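Long-range contacts in beta-galactosidase (Trichoderma reesei, PDB 3OGR), which probably catalyses the hydrolytic release of terminal non-reducing beta-D-galactose residues from beta-D-galactosides, as a member of glycosyl hydrolase family 35: residues A[242-247]-A[282-287]; A[321-326]-A[342-347]; A[236-241]-A[276-281]. One frame throughout, in Å; residues are numbered along the deposited sequence.

Contact 1. Residues A[242-247]-A[282-287]; sequences LGFDCA and GAFDPF. With GLC (alpha-D-glucopyranose), chain C; MAN (alpha-D-mannopyranose), chain B; GAL (beta-D-galactopyranose), chain E.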
loop_
_atom_site.group_PDB
_atom_site.type_symbol
_atom_site.label_atom_id
_atom_site.label_comp_id
_atom_site.label_asym_id
_atom_site.label_seq_id
_atom_site.Cartn_x
_atom_site.Cartn_y
_atom_site.Cartn_z
ATOM N N LEU A 242 -7.509 2.418 -15.040
ATOM C CA LEU A 242 -8.645 3.310 -14.653
ATOM C C LEU A 242 -8.273 4.639 -13.990
ATOM O O LEU A 242 -9.142 5.476 -13.637
ATOM C CB LEU A 242 -9.695 2.530 -13.911
ATOM C CG LEU A 242 -10.925 2.091 -14.742
ATOM C CD1 LEU A 242 -10.876 1.982 -16.302
ATOM C CD2 LEU A 242 -11.761 1.128 -14.011
ATOM N N GLY A 243 -7.003 4.905 -13.869
ATOM C CA GLY A 243 -6.568 6.218 -13.355
ATOM C C GLY A 243 -6.868 6.360 -11.877
ATOM O O GLY A 243 -7.119 5.355 -11.160
ATOM N N PHE A 244 -6.746 7.594 -11.386
ATOM C CA PHE A 244 -6.725 7.858 -9.939
ATOM C C PHE A 244 -7.764 8.760 -9.347
ATOM O O PHE A 244 -7.725 9.099 -8.117
ATOM C CB PHE A 244 -5.321 8.319 -9.539
ATOM C CG PHE A 244 -4.253 7.410 -10.004
ATOM C CD1 PHE A 244 -3.519 7.724 -11.148
ATOM C CD2 PHE A 244 -3.983 6.209 -9.316
ATOM C CE1 PHE A 244 -2.460 6.916 -11.557
ATOM C CE2 PHE A 244 -2.978 5.369 -9.751
ATOM C CZ PHE A 244 -2.195 5.701 -10.853
ATOM N N ASP A 245 -8.760 9.075 -10.185
ATOM C CA ASP A 245 -9.866 9.915 -9.802
ATOM C C ASP A 245 -11.033 8.992 -9.484
ATOM O O ASP A 245 -11.614 8.377 -10.407
ATOM C CB ASP A 245 -10.234 10.869 -10.970
ATOM C CG ASP A 245 -11.308 11.888 -10.586
ATOM O OD1 ASP A 245 -11.911 11.780 -9.502
ATOM O OD2 ASP A 245 -11.567 12.807 -11.417
ATOM N N CYS A 246 -11.384 8.921 -8.214
ATOM C CA CYS A 246 -12.383 7.977 -7.688
ATOM C C CYS A 246 -13.796 8.638 -7.608
ATOM O O CYS A 246 -14.655 8.173 -6.918
ATOM C CB CYS A 246 -11.881 7.625 -6.239
ATOM S SG CYS A 246 -10.264 6.866 -6.313
ATOM N N ALA A 247 -14.006 9.721 -8.372
ATOM C CA ALA A 247 -15.290 10.470 -8.312
ATOM C C ALA A 247 -16.468 9.624 -8.792
ATOM O O ALA A 247 -17.630 9.859 -8.318
ATOM C CB ALA A 247 -15.206 11.713 -9.241
ATOM N N GLY A 282 -5.627 -0.152 -6.544
ATOM C CA GLY A 282 -6.448 0.845 -5.833
ATOM C C GLY A 282 -6.161 2.164 -6.540
ATOM O O GLY A 282 -5.860 2.216 -7.718
ATOM N N ALA A 283 -6.177 3.243 -5.762
ATOM C CA ALA A 283 -5.835 4.597 -6.270
ATOM C C ALA A 283 -5.306 5.382 -5.101
ATOM O O ALA A 283 -5.786 5.157 -3.960
ATOM C CB ALA A 283 -7.044 5.276 -6.925
ATOM N N PHE A 284 -4.471 6.369 -5.384
ATOM C CA PHE A 284 -4.196 7.392 -4.364
ATOM C C PHE A 284 -5.346 8.400 -4.378
ATOM O O PHE A 284 -6.266 8.345 -5.243
ATOM C CB PHE A 284 -2.838 8.096 -4.634
ATOM C CG PHE A 284 -2.708 8.711 -6.006
ATOM C CD1 PHE A 284 -3.464 9.875 -6.335
ATOM C CD2 PHE A 284 -1.907 8.127 -6.947
ATOM C CE1 PHE A 284 -3.321 10.492 -7.625
ATOM C CE2 PHE A 284 -1.743 8.706 -8.236
ATOM C CZ PHE A 284 -2.420 9.881 -8.562
ATOM N N ASP A 285 -5.362 9.264 -3.371
ATOM C CA ASP A 285 -6.487 10.250 -3.271
ATOM C C ASP A 285 -5.892 11.544 -2.713
ATOM O O ASP A 285 -5.152 11.502 -1.765
ATOM C CB ASP A 285 -7.577 9.643 -2.349
ATOM C CG ASP A 285 -8.884 10.468 -2.283
ATOM O OD1 ASP A 285 -9.396 10.786 -3.387
ATOM O OD2 ASP A 285 -9.408 10.657 -1.158
ATOM N N PRO A 286 -6.192 12.706 -3.337
ATOM C CA PRO A 286 -5.595 13.983 -2.880
ATOM C C PRO A 286 -6.378 14.599 -1.744
ATOM O O PRO A 286 -7.471 14.196 -1.427
ATOM C CB PRO A 286 -5.757 14.886 -4.148
ATOM C CG PRO A 286 -7.143 14.364 -4.782
ATOM C CD PRO A 286 -7.087 12.854 -4.551
ATOM N N PHE A 287 -5.778 15.616 -1.110
ATOM C CA PHE A 287 -6.591 16.512 -0.279
ATOM C C PHE A 287 -7.751 17.004 -1.136
ATOM O O PHE A 287 -7.618 17.218 -2.318
ATOM C CB PHE A 287 -5.731 17.708 0.136
ATOM C CG PHE A 287 -4.949 17.487 1.437
ATOM C CD1 PHE A 287 -5.610 17.485 2.688
ATOM C CD2 PHE A 287 -3.559 17.295 1.392
ATOM C CE1 PHE A 287 -4.890 17.313 3.898
ATOM C CE2 PHE A 287 -2.811 17.124 2.599
ATOM C CZ PHE A 287 -3.486 17.138 3.823
HETATM C C1 GLC C . -4.667 14.567 -8.227
HETATM C C2 GLC C . -3.382 14.257 -8.973
HETATM C C3 GLC C . -3.410 13.842 -10.399
HETATM C C4 GLC C . -4.401 12.693 -10.358
HETATM C C5 GLC C . -5.775 13.253 -9.993
HETATM C C6 GLC C . -6.877 12.191 -10.065
HETATM O O2 GLC C . -2.545 15.406 -8.829
HETATM O O3 GLC C . -2.062 13.352 -10.490
HETATM O O4 GLC C . -4.598 12.116 -11.576
HETATM O O5 GLC C . -5.730 13.830 -8.684
HETATM O O6 GLC C . -8.139 12.890 -9.848
HETATM C C1 MAN B . -10.552 18.528 -8.956
HETATM C C2 MAN B . -10.121 17.612 -10.088
HETATM C C3 MAN B . -11.166 16.514 -10.172
HETATM C C4 MAN B . -11.229 15.723 -8.873
HETATM C C5 MAN B . -11.576 16.661 -7.723
HETATM C C6 MAN B . -11.498 16.059 -6.307
HETATM O O2 MAN B . -8.862 17.090 -9.740
HETATM O O3 MAN B . -10.800 15.724 -11.294
HETATM O O4 MAN B . -12.257 14.739 -8.926
HETATM O O5 MAN B . -10.683 17.786 -7.738
HETATM O O6 MAN B . -10.228 15.463 -6.045
HETATM C C1 GAL E . 3.256 4.467 -10.413
HETATM C C2 GAL E . 4.538 4.803 -9.583
HETATM C C3 GAL E . 4.307 4.512 -8.114
HETATM C C4 GAL E . 3.056 5.251 -7.620
HETATM C C5 GAL E . 1.889 4.865 -8.524
HETATM C C6 GAL E . 0.586 5.642 -8.239
HETATM O O1 GAL E . 3.287 5.045 -11.718
HETATM O O2 GAL E . 5.594 3.966 -10.049
HETATM O O3 GAL E . 5.425 4.952 -7.357
HETATM O O4 GAL E . 3.320 6.646 -7.747
HETATM O O5 GAL E . 2.196 5.210 -9.890
HETATM O O6 GAL E . 0.135 5.306 -6.928
HETATM O O HOH W 1 -9.543 10.330 -6.113
#
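At the rim of the galactose pocket, on loops that follow two neighbouring strands of the catalytic barrel, Phe244 and Phe284 form an offset stack. The ring planes are inclined by only 16° and the centroids lie 4.2 Å apart. CE2 of Phe284 sits over the centre of the Phe244 ring, 3.3 Å from Phe244 CG, while CB of Phe244 rests over the face of Phe284 in a CH-pi contact. With CG between the backbone N and the carbonyl carbon (chi1 55°), the Phe284 side chain bends back toward 242-247, although its CB starts off to one side. Galactose C6 approaches the Phe244 ring obliquely, 3.8 Å from Phe244 CZ. Galactose O6 comes to the rim of Phe284, and so does C4 of a glucose unit.

Deeper in, the methyl group of Ala283 packs 3.6 Å from SG of Cys246, whose disulfide to Cys295 ties this loop to helix 292-298. The carbonyl oxygens of Phe244 and Phe284, both acceptors, stand 3.3 Å apart. Water 1 joins the segments nearby: it accepts from Cys246 N and lies within hydrogen-bonding distance of Phe244 O (3.0 Å) and Asp285 OD1.

On the outer side, Asp245 accepts from mannose O4 at OD1 and from mannose O3 at OD2. OD1 also closes an Asx turn with Ala247 N, which reaches it from above the carboxylate plane. The side chains of the two segments thus meet through apolar surfaces, water 1 bridges their polar atoms, and the carboxylate of Asp245 is turned to sugar hydroxyls, which would probably stabilise its negative charge.

Contact 2. Residues A[321-326]-A[342-347]; sequences IYMTFG and YDYGAS. With GAL (beta-D-galactopyranose), chain E.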
loop_
_atom_site.group_PDB
_atom_site.type_symbol
_atom_site.label_atom_id
_atom_site.label_comp_id
_atom_site.label_asym_id
_atom_site.label_seq_id
_atom_site.Cartn_x
_atom_site.Cartn_y
_atom_site.Cartn_z
ATOM N N ILE A 321 0.672 -6.341 -7.512
ATOM C CA ILE A 321 -0.505 -5.483 -7.301
ATOM C C ILE A 321 -0.128 -4.331 -6.399
ATOM O O ILE A 321 0.241 -4.527 -5.218
ATOM C CB ILE A 321 -1.622 -6.357 -6.608
ATOM C CG1 ILE A 321 -2.032 -7.569 -7.488
ATOM C CG2 ILE A 321 -2.815 -5.462 -6.343
ATOM C CD1 ILE A 321 -2.301 -7.203 -9.000
ATOM N N TYR A 322 -0.197 -3.085 -6.953
ATOM C CA TYR A 322 0.181 -1.895 -6.223
ATOM C C TYR A 322 -1.094 -1.089 -5.908
ATOM O O TYR A 322 -1.745 -0.694 -6.866
ATOM C CB TYR A 322 1.130 -1.046 -7.124
ATOM C CG TYR A 322 1.666 0.197 -6.432
ATOM C CD1 TYR A 322 0.856 1.285 -6.125
ATOM C CD2 TYR A 322 3.045 0.286 -6.069
ATOM C CE1 TYR A 322 1.334 2.397 -5.452
ATOM C CE2 TYR A 322 3.547 1.406 -5.394
ATOM C CZ TYR A 322 2.694 2.439 -5.067
ATOM O OH TYR A 322 3.209 3.512 -4.355
ATOM N N MET A 323 -1.439 -0.816 -4.651
ATOM C CA MET A 323 -0.877 -1.431 -3.403
ATOM C C MET A 323 -1.700 -2.666 -3.074
ATOM O O MET A 323 -2.881 -2.807 -3.496
ATOM C CB MET A 323 -1.074 -0.439 -2.240
ATOM C CG MET A 323 -0.278 0.871 -2.460
ATOM S SD MET A 323 1.468 0.650 -2.550
ATOM C CE MET A 323 1.844 0.129 -0.849
ATOM N N THR A 324 -1.081 -3.528 -2.259
ATOM C CA THR A 324 -1.840 -4.637 -1.616
ATOM C C THR A 324 -2.160 -4.267 -0.182
ATOM O O THR A 324 -3.271 -4.482 0.275
ATOM C CB THR A 324 -1.075 -5.951 -1.794
ATOM O OG1 THR A 324 -1.096 -6.281 -3.208
ATOM C CG2 THR A 324 -1.754 -7.140 -1.083
ATOM N N PHE A 325 -1.185 -3.694 0.565
ATOM C CA PHE A 325 -1.409 -3.058 1.840
ATOM C C PHE A 325 -0.707 -1.695 1.774
ATOM O O PHE A 325 0.486 -1.645 1.498
ATOM C CB PHE A 325 -0.797 -3.867 3.003
ATOM C CG PHE A 325 -0.740 -3.092 4.281
ATOM C CD1 PHE A 325 -1.926 -2.735 4.959
ATOM C CD2 PHE A 325 0.495 -2.615 4.763
ATOM C CE1 PHE A 325 -1.869 -1.962 6.191
ATOM C CE2 PHE A 325 0.558 -1.877 5.988
ATOM C CZ PHE A 325 -0.641 -1.525 6.665
ATOM N N GLY A 326 -1.477 -0.605 1.984
ATOM C CA GLY A 326 -0.974 0.756 1.821
ATOM C C GLY A 326 -0.348 1.338 3.089
ATOM O O GLY A 326 0.677 1.982 3.021
ATOM N N TYR A 342 -2.855 6.267 3.598
ATOM C CA TYR A 342 -2.490 5.667 2.287
ATOM C C TYR A 342 -3.228 4.297 2.195
ATOM O O TYR A 342 -2.710 3.313 1.685
ATOM C CB TYR A 342 -0.965 5.458 2.183
ATOM C CG TYR A 342 -0.528 5.290 0.735
ATOM C CD1 TYR A 342 -0.729 6.282 -0.200
ATOM C CD2 TYR A 342 0.288 4.149 0.382
ATOM C CE1 TYR A 342 -0.193 6.201 -1.542
ATOM C CE2 TYR A 342 0.782 4.065 -0.929
ATOM C CZ TYR A 342 0.547 5.064 -1.875
ATOM O OH TYR A 342 1.126 4.954 -3.108
ATOM N N ASP A 343 -4.506 4.285 2.605
ATOM C CA ASP A 343 -5.270 3.038 2.503
ATOM C C ASP A 343 -5.301 2.534 1.075
ATOM O O ASP A 343 -5.266 1.369 0.817
ATOM C CB ASP A 343 -6.701 3.306 2.995
ATOM C CG ASP A 343 -7.638 2.103 2.824
ATOM O OD1 ASP A 343 -7.728 1.260 3.755
ATOM O OD2 ASP A 343 -8.246 1.993 1.749
ATOM N N TYR A 344 -5.403 3.499 0.145
ATOM C CA TYR A 344 -5.284 3.241 -1.305
ATOM C C TYR A 344 -6.496 2.474 -1.859
ATOM O O TYR A 344 -6.526 2.156 -3.053
ATOM C CB TYR A 344 -3.992 2.392 -1.599
ATOM C CG TYR A 344 -3.393 2.665 -2.960
ATOM C CD1 TYR A 344 -2.620 3.781 -3.183
ATOM C CD2 TYR A 344 -3.631 1.814 -4.016
ATOM C CE1 TYR A 344 -2.049 4.034 -4.431
ATOM C CE2 TYR A 344 -3.066 2.042 -5.292
ATOM C CZ TYR A 344 -2.318 3.186 -5.501
ATOM O OH TYR A 344 -1.797 3.461 -6.769
ATOM N N GLY A 345 -7.541 2.259 -1.002
ATOM C CA GLY A 345 -8.637 1.356 -1.483
ATOM C C GLY A 345 -8.140 -0.067 -1.720
ATOM O O GLY A 345 -8.799 -0.825 -2.417
ATOM N N ALA A 346 -7.006 -0.454 -1.102
ATOM C CA ALA A 346 -6.333 -1.755 -1.387
ATOM C C ALA A 346 -7.149 -2.928 -0.831
ATOM O O ALA A 346 -8.043 -2.783 0.046
ATOM C CB ALA A 346 -4.870 -1.795 -0.790
ATOM N N SER A 347 -6.735 -4.118 -1.268
ATOM C CA SER A 347 -7.354 -5.364 -0.772
ATOM C C SER A 347 -7.195 -5.549 0.719
ATOM O O SER A 347 -8.041 -6.191 1.327
ATOM C CB SER A 347 -6.863 -6.601 -1.538
ATOM O OG SER A 347 -5.450 -6.718 -1.417
HETATM C C1 GAL E . 3.256 4.467 -10.413
HETATM C C2 GAL E . 4.538 4.803 -9.583
HETATM C C3 GAL E . 4.307 4.512 -8.114
HETATM C C4 GAL E . 3.056 5.251 -7.620
HETATM C C5 GAL E . 1.889 4.865 -8.524
HETATM C C6 GAL E . 0.586 5.642 -8.239
HETATM O O1 GAL E . 3.287 5.045 -11.718
HETATM O O2 GAL E . 5.594 3.966 -10.049
HETATM O O3 GAL E . 5.425 4.952 -7.357
HETATM O O4 GAL E . 3.320 6.646 -7.747
HETATM O O5 GAL E . 2.196 5.210 -9.890
HETATM O O6 GAL E . 0.135 5.306 -6.928
HETATM O O HOH W 2 -5.033 -4.599 -3.510
HETATM O O HOH W 3 -4.123 -0.307 2.788
#
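Met323 packs tightly on Tyr344: its CG stands over the ring face, 3.7 Å from the centroid and 15° off the normal. The methionine chain bends at chi2 and chi3, which brings SD near Tyr342 CE2 as well, in an oblique Met-aromatic contact. Tyr322, whose CG lies anti to the backbone N (chi1 -176°), turns an edge toward the Tyr344 face in an offset edge-to-face pair with planes at 75°. Its hydroxyl donates to Tyr342 OH at 2.8 Å, and Tyr342 OH is also bonded to Glu122. Tyr344 OH donates to galactose O6 (2.7 Å), so this aromatic cluster forms part of the sugar pocket.

The peptide before Met323 is cis, just beyond strand 318-321 of the family 35 TIM barrel. In 342-347, Asp343 to Ala346 make a type I' turn, closed by Ala346 N to Asp343 O and reinforced by an Asx turn from Gly345 N to Asp343 OD2. Asp343 OD1 is bonded to Glu350 N, and OD2 is salt-bridged to Arg356.

Around this turn side-chain packing gives way to water bridges and a few backbone contacts. Water 3 accepts from Gly326 N and donates to Asp343 O; water 2 accepts from Ser347 N and lies 2.8 Å from Met323 O. Direct approach here includes a CA-H...O contact, Gly326 CA to Tyr342 O at 3.1 Å, and Ala346 CB against Thr324 O at 3.3 Å.

Contact 3. Residues A[236-241]-A[276-281]; sequences GHDGYP and LVEFQG. With GAL (beta-D-galactopyranose), chain E.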
loop_
_atom_site.group_PDB
_atom_site.type_symbol
_atom_site.label_atom_id
_atom_site.label_comp_id
_atom_site.label_asym_id
_atom_site.label_seq_id
_atom_site.Cartn_x
_atom_site.Cartn_y
_atom_site.Cartn_z
ATOM N N GLY A 236 10.169 -4.898 -17.458
ATOM C CA GLY A 236 8.867 -4.850 -16.816
ATOM C C GLY A 236 8.207 -3.530 -17.153
ATOM O O GLY A 236 8.876 -2.543 -17.500
ATOM N N HIS A 237 6.871 -3.518 -17.085
ATOM C CA HIS A 237 6.174 -2.244 -17.215
ATOM C C HIS A 237 4.933 -2.229 -16.293
ATOM O O HIS A 237 4.599 -3.250 -15.665
ATOM C CB HIS A 237 5.795 -1.855 -18.661
ATOM C CG HIS A 237 4.680 -2.680 -19.236
ATOM N ND1 HIS A 237 3.337 -2.400 -19.017
ATOM C CD2 HIS A 237 4.717 -3.715 -20.131
ATOM C CE1 HIS A 237 2.592 -3.265 -19.725
ATOM N NE2 HIS A 237 3.413 -4.077 -20.391
ATOM N N ASP A 238 4.299 -1.068 -16.189
ATOM C CA ASP A 238 3.229 -0.872 -15.227
ATOM C C ASP A 238 1.910 -0.618 -15.935
ATOM O O ASP A 238 1.874 -0.468 -17.195
ATOM C CB ASP A 238 3.595 0.333 -14.352
ATOM C CG ASP A 238 4.832 0.069 -13.485
ATOM O OD1 ASP A 238 5.282 -1.080 -13.375
ATOM O OD2 ASP A 238 5.386 1.073 -12.887
ATOM N N GLY A 239 0.827 -0.551 -15.160
ATOM C CA GLY A 239 -0.437 -0.164 -15.743
ATOM C C GLY A 239 -1.468 0.156 -14.691
ATOM O O GLY A 239 -1.658 -0.608 -13.724
ATOM N N TYR A 240 -2.103 1.331 -14.864
ATOM C CA TYR A 240 -3.204 1.801 -14.039
ATOM C C TYR A 240 -4.339 2.196 -14.921
ATOM O O TYR A 240 -4.683 3.403 -15.054
ATOM C CB TYR A 240 -2.763 2.966 -13.134
ATOM C CG TYR A 240 -1.707 2.515 -12.125
ATOM C CD1 TYR A 240 -0.355 2.451 -12.478
ATOM C CD2 TYR A 240 -2.080 2.148 -10.805
ATOM C CE1 TYR A 240 0.674 2.065 -11.512
ATOM C CE2 TYR A 240 -1.114 1.788 -9.862
ATOM C CZ TYR A 240 0.221 1.720 -10.241
ATOM O OH TYR A 240 1.163 1.378 -9.299
ATOM N N PRO A 241 -4.984 1.211 -15.532
ATOM C CA PRO A 241 -5.888 1.559 -16.675
ATOM C C PRO A 241 -7.096 2.404 -16.313
ATOM O O PRO A 241 -7.615 3.080 -17.214
ATOM C CB PRO A 241 -6.358 0.173 -17.210
ATOM C CG PRO A 241 -5.650 -0.872 -16.415
ATOM C CD PRO A 241 -4.761 -0.222 -15.351
ATOM N N LEU A 276 4.357 -7.431 -15.197
ATOM C CA LEU A 276 3.662 -6.181 -14.802
ATOM C C LEU A 276 4.120 -5.904 -13.372
ATOM O O LEU A 276 3.665 -6.535 -12.394
ATOM C CB LEU A 276 2.153 -6.343 -14.848
ATOM C CG LEU A 276 1.582 -6.481 -16.303
ATOM C CD1 LEU A 276 0.078 -6.896 -16.224
ATOM C CD2 LEU A 276 1.745 -5.133 -17.109
ATOM N N VAL A 277 5.104 -5.000 -13.273
ATOM C CA VAL A 277 5.802 -4.745 -12.001
ATOM C C VAL A 277 4.947 -3.928 -11.060
ATOM O O VAL A 277 5.041 -4.004 -9.851
ATOM C CB VAL A 277 7.211 -4.130 -12.299
ATOM C CG1 VAL A 277 7.901 -3.715 -10.973
ATOM C CG2 VAL A 277 8.080 -5.182 -12.976
ATOM N N GLU A 278 4.042 -3.116 -11.652
ATOM C CA GLU A 278 2.955 -2.469 -10.856
ATOM C C GLU A 278 1.689 -2.548 -11.672
ATOM O O GLU A 278 1.649 -2.009 -12.801
ATOM C CB GLU A 278 3.231 -0.986 -10.615
ATOM C CG GLU A 278 4.524 -0.702 -9.782
ATOM C CD GLU A 278 4.763 0.770 -9.677
ATOM O OE1 GLU A 278 3.764 1.542 -9.746
ATOM O OE2 GLU A 278 5.917 1.165 -9.525
ATOM N N PHE A 279 0.669 -3.211 -11.155
ATOM C CA PHE A 279 -0.643 -3.100 -11.793
ATOM C C PHE A 279 -1.646 -2.670 -10.728
ATOM O O PHE A 279 -1.576 -3.111 -9.546
ATOM C CB PHE A 279 -1.076 -4.449 -12.365
ATOM C CG PHE A 279 -2.280 -4.325 -13.224
ATOM C CD1 PHE A 279 -2.198 -3.767 -14.519
ATOM C CD2 PHE A 279 -3.540 -4.637 -12.697
ATOM C CE1 PHE A 279 -3.335 -3.620 -15.300
ATOM C CE2 PHE A 279 -4.721 -4.425 -13.454
ATOM C CZ PHE A 279 -4.585 -3.941 -14.771
ATOM N N GLN A 280 -2.564 -1.811 -11.156
ATOM C CA GLN A 280 -3.537 -1.153 -10.258
ATOM C C GLN A 280 -4.214 -2.116 -9.258
ATOM O O GLN A 280 -4.902 -3.051 -9.657
ATOM C CB GLN A 280 -4.565 -0.503 -11.185
ATOM C CG GLN A 280 -5.582 0.347 -10.416
ATOM C CD GLN A 280 -6.124 1.464 -11.283
ATOM O OE1 GLN A 280 -6.237 1.339 -12.517
ATOM N NE2 GLN A 280 -6.537 2.533 -10.624
ATOM N N GLY A 281 -4.067 -1.758 -8.010
ATOM C CA GLY A 281 -4.725 -2.400 -6.873
ATOM C C GLY A 281 -5.574 -1.399 -6.077
ATOM O O GLY A 281 -6.099 -1.765 -5.028
HETATM C C1 GAL E . 3.256 4.467 -10.413
HETATM C C2 GAL E . 4.538 4.803 -9.583
HETATM C C3 GAL E . 4.307 4.512 -8.114
HETATM C C4 GAL E . 3.056 5.251 -7.620
HETATM C C5 GAL E . 1.889 4.865 -8.524
HETATM C C6 GAL E . 0.586 5.642 -8.239
HETATM O O1 GAL E . 3.287 5.045 -11.718
HETATM O O2 GAL E . 5.594 3.966 -10.049
HETATM O O3 GAL E . 5.425 4.952 -7.357
HETATM O O4 GAL E . 3.320 6.646 -7.747
HETATM O O5 GAL E . 2.196 5.210 -9.890
HETATM O O6 GAL E . 0.135 5.306 -6.928
#
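Tyr240 OH donates to Glu278 OE1 at 2.6 Å, reaching the carboxylate on its anti side and 16° out of its plane. The tyrosine ring and the carboxylate are steeply inclined, at 78°, and OE1 lies at the ring's edge. The other oxygen, Glu278 OE2, accepts from galactose O2 at 2.9 Å and is also salt-bridged to Arg114. Glu278 OE1 meanwhile comes within 3.0 Å of galactose C1, the anomeric carbon. Glu278 thus has both carboxylate oxygens against the sugar. Its chain stays extended beyond CG (chi2 176°), carrying the carboxylate from the strand to the ligand.

Asp238 crosses Glu278 at a slant, its OD2 3.4 Å from Glu278 OE2, two acceptors close together; Asp238 OD2 also has a weak hydrogen bond with Asn215.

Beneath these side chains run parallel neighbours of the TIM barrel, strands 236-239 and 275-280, which helix 261-268 joins in a beta-alpha-beta unit. Three backbone bonds register them: Val277 N to His237 O, Gly239 N to Glu278 O, and Gln280 N to Gly239 O at 3.0 Å.

Farther along, Gln280 crosses Tyr240 obliquely, with its backbone N over one ring face and its CB 3.7 Å from Tyr240 CD2; its amide is bonded to Leu242 N and Gly243 O in the loop beyond. On the face of the sheet carrying His237, Leu276 and Phe279, Leu276 CD2 approaches His237 CE1 at 3.3 Å. His237 ND1 donates in its ring plane to Asp238 O, and both Leu276 and Phe279 touch Trp261 of helix 261-268.

The three contacts all lie within the family 35 catalytic domain and all touch the same galactose, with centres about 12 Å (contacts 1 and 2), 13 Å (2 and 3) and 15 Å (1 and 3) apart. Along the chain, contacts 1 and 3 interleave: 236-241 leads into 242-247, and 276-281 into 282-287. Contact 2 follows, beyond strand 318-321, which pairs with 275-280 in the barrel sheet. The Gln280 amide bridges contacts 3 and 1, and further probable hydrogen bonds run from Ala283 N to Tyr344 O and from Tyr322 to Phe279 and Gly281. Three successive strands of the barrel and the loops that follow them therefore form one connected wall of the sugar site.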